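Local coordinates for chloromuconate cycloisomerase (Rhodococcus opacus, PDB 4M0X), which belongs to the enolase superfamily, in the family of mandelate racemase and muconate lactonizing enzyme, and carries a manganese ion in its barrel domain, at residues A267-I272 / F296-P301. Numbering follows the deposited sequence.
Sequences AFAIKI and FGAATP
The aliphatic part of K271 passes alongside A298, its CG next to A298 CB, where two neighbouring parallel strands reach their C-terminal ends. K271 CG lies anti to its own carbonyl carbon (chi1 -75°), and bends at chi3 and chi4 bring the amino end to the carbonyl of A299, with K271 NZ 3.1 Å from A299 O and tilted from that carbonyl's plane. The same NZ forms a salt bridge with D247, a manganese ligand, and the K271 side chain lies about 4 Å from the manganese ion. The pairing follows the plan of the enolase-superfamily barrel, in which strands 267-270 and 294-297 are adjacent staves and metal ligands gather at the C-terminal ends of the strands. A298 CB, just past the strand end, also touches A269 CB at 3.7 Å. On the sheet face that A269 shares with F296, A269 CB sits at the edge of the F296 ring, near its plane, 4.3 Å from F296 CD2; the ring also touches V322 and E325. Backbone bonds stitch the pair: F296 N to F268 O is weak, whereas I270 N reaches F296 O at 2.8 Å, nearly straight at 165°. Beyond the inverse gamma turn centred on G297, A298 N donates to I270 O in the carbonyl plane.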
loop_
_atom_site.group_PDB
_atom_site.type_symbol
_atom_site.label_atom_id
_atom_site.label_comp_id
_atom_site.label_asym_id
_atom_site.label_seq_id
_atom_site.Cartn_x
_atom_site.Cartn_y
_atom_site.Cartn_z
ATOM N N ALA A 267 -3.984 -11.542 18.876
ATOM C CA ALA A 267 -5.174 -12.030 19.562
ATOM C C ALA A 267 -6.152 -10.967 20.079
ATOM O O ALA A 267 -5.853 -9.777 20.128
ATOM C CB ALA A 267 -4.780 -12.949 20.681
ATOM N N PHE A 268 -7.340 -11.426 20.456
ATOM C CA PHE A 268 -8.304 -10.599 21.161
ATOM C C PHE A 268 -8.448 -11.078 22.588
ATOM O O PHE A 268 -8.447 -12.281 22.845
ATOM C CB PHE A 268 -9.669 -10.612 20.458
ATOM C CG PHE A 268 -9.650 -9.968 19.100
ATOM C CD1 PHE A 268 -8.614 -9.118 18.729
ATOM C CD2 PHE A 268 -10.673 -10.188 18.202
ATOM C CE1 PHE A 268 -8.592 -8.529 17.484
ATOM C CE2 PHE A 268 -10.695 -9.572 16.969
ATOM C CZ PHE A 268 -9.646 -8.747 16.600
ATOM N N ALA A 269 -8.542 -10.141 23.523
ATOM C CA ALA A 269 -9.031 -10.465 24.849
ATOM C C ALA A 269 -10.537 -10.244 24.779
ATOM O O ALA A 269 -10.987 -9.131 24.545
ATOM C CB ALA A 269 -8.393 -9.553 25.873
ATOM N N ILE A 270 -11.315 -11.308 24.941
ATOM C CA ILE A 270 -12.761 -11.189 24.870
ATOM C C ILE A 270 -13.363 -10.990 26.269
ATOM O O ILE A 270 -12.967 -11.669 27.220
ATOM C CB ILE A 270 -13.367 -12.418 24.180
ATOM C CG1 ILE A 270 -12.689 -12.658 22.824
ATOM C CG2 ILE A 270 -14.883 -12.274 24.062
ATOM C CD1 ILE A 270 -13.033 -11.652 21.743
ATOM N N LYS A 271 -14.307 -10.051 26.393
ATOM C CA LYS A 271 -14.876 -9.651 27.690
ATOM C C LYS A 271 -16.207 -9.029 27.398
ATOM O O LYS A 271 -16.270 -8.192 26.516
ATOM C CB LYS A 271 -14.048 -8.554 28.349
ATOM C CG LYS A 271 -12.733 -8.935 28.989
ATOM C CD LYS A 271 -12.312 -7.843 29.976
ATOM C CE LYS A 271 -11.323 -6.853 29.382
ATOM N NZ LYS A 271 -9.945 -7.057 29.912
ATOM N N ILE A 272 -17.246 -9.395 28.150
ATOM C CA ILE A 272 -18.582 -8.870 27.908
ATOM C C ILE A 272 -18.777 -7.362 28.193
ATOM O O ILE A 272 -19.166 -6.623 27.287
ATOM C CB ILE A 272 -19.672 -9.728 28.572
ATOM C CG1 ILE A 272 -19.744 -11.072 27.876
ATOM C CG2 ILE A 272 -21.041 -9.066 28.455
ATOM C CD1 ILE A 272 -20.810 -11.984 28.425
ATOM N N PHE A 296 -8.825 -14.947 24.016
ATOM C CA PHE A 296 -8.520 -15.087 25.392
ATOM C C PHE A 296 -9.824 -14.805 26.070
ATOM O O PHE A 296 -10.519 -13.846 25.705
ATOM C CB PHE A 296 -7.526 -14.020 25.771
ATOM C CG PHE A 296 -7.019 -14.119 27.180
ATOM C CD1 PHE A 296 -6.539 -15.331 27.693
ATOM C CD2 PHE A 296 -6.940 -12.982 27.972
ATOM C CE1 PHE A 296 -6.017 -15.403 28.980
ATOM C CE2 PHE A 296 -6.413 -13.042 29.256
ATOM C CZ PHE A 296 -5.955 -14.251 29.768
ATOM N N GLY A 297 -10.168 -15.657 27.034
ATOM C CA GLY A 297 -11.352 -15.454 27.856
ATOM C C GLY A 297 -10.984 -14.510 28.986
ATOM O O GLY A 297 -10.557 -14.949 30.069
ATOM N N ALA A 298 -11.163 -13.216 28.725
ATOM C CA ALA A 298 -10.605 -12.178 29.563
ATOM C C ALA A 298 -11.502 -11.783 30.719
ATOM O O ALA A 298 -12.708 -12.038 30.706
ATOM C CB ALA A 298 -10.232 -10.955 28.741
ATOM N N ALA A 299 -10.901 -11.129 31.707
ATOM C CA ALA A 299 -11.586 -10.741 32.927
ATOM C C ALA A 299 -11.592 -9.223 33.046
ATOM O O ALA A 299 -10.718 -8.550 32.482
ATOM C CB ALA A 299 -10.886 -11.364 34.123
ATOM N N THR A 300 -12.569 -8.688 33.779
ATOM C CA THR A 300 -12.680 -7.244 33.955
ATOM C C THR A 300 -11.914 -6.706 35.192
ATOM O O THR A 300 -11.264 -5.670 35.116
ATOM C CB THR A 300 -14.145 -6.765 33.857
ATOM O OG1 THR A 300 -14.622 -6.983 32.528
ATOM C CG2 THR A 300 -14.251 -5.299 34.152
ATOM N N PRO A 301 -11.954 -7.408 36.327
ATOM C CA PRO A 301 -12.639 -8.645 36.643
ATOM C C PRO A 301 -14.077 -8.345 37.018
ATOM O O PRO A 301 -14.540 -7.222 36.863
ATOM C CB PRO A 301 -11.849 -9.185 37.861
ATOM C CG PRO A 301 -10.802 -8.159 38.164
ATOM C CD PRO A 301 -11.260 -6.889 37.514
#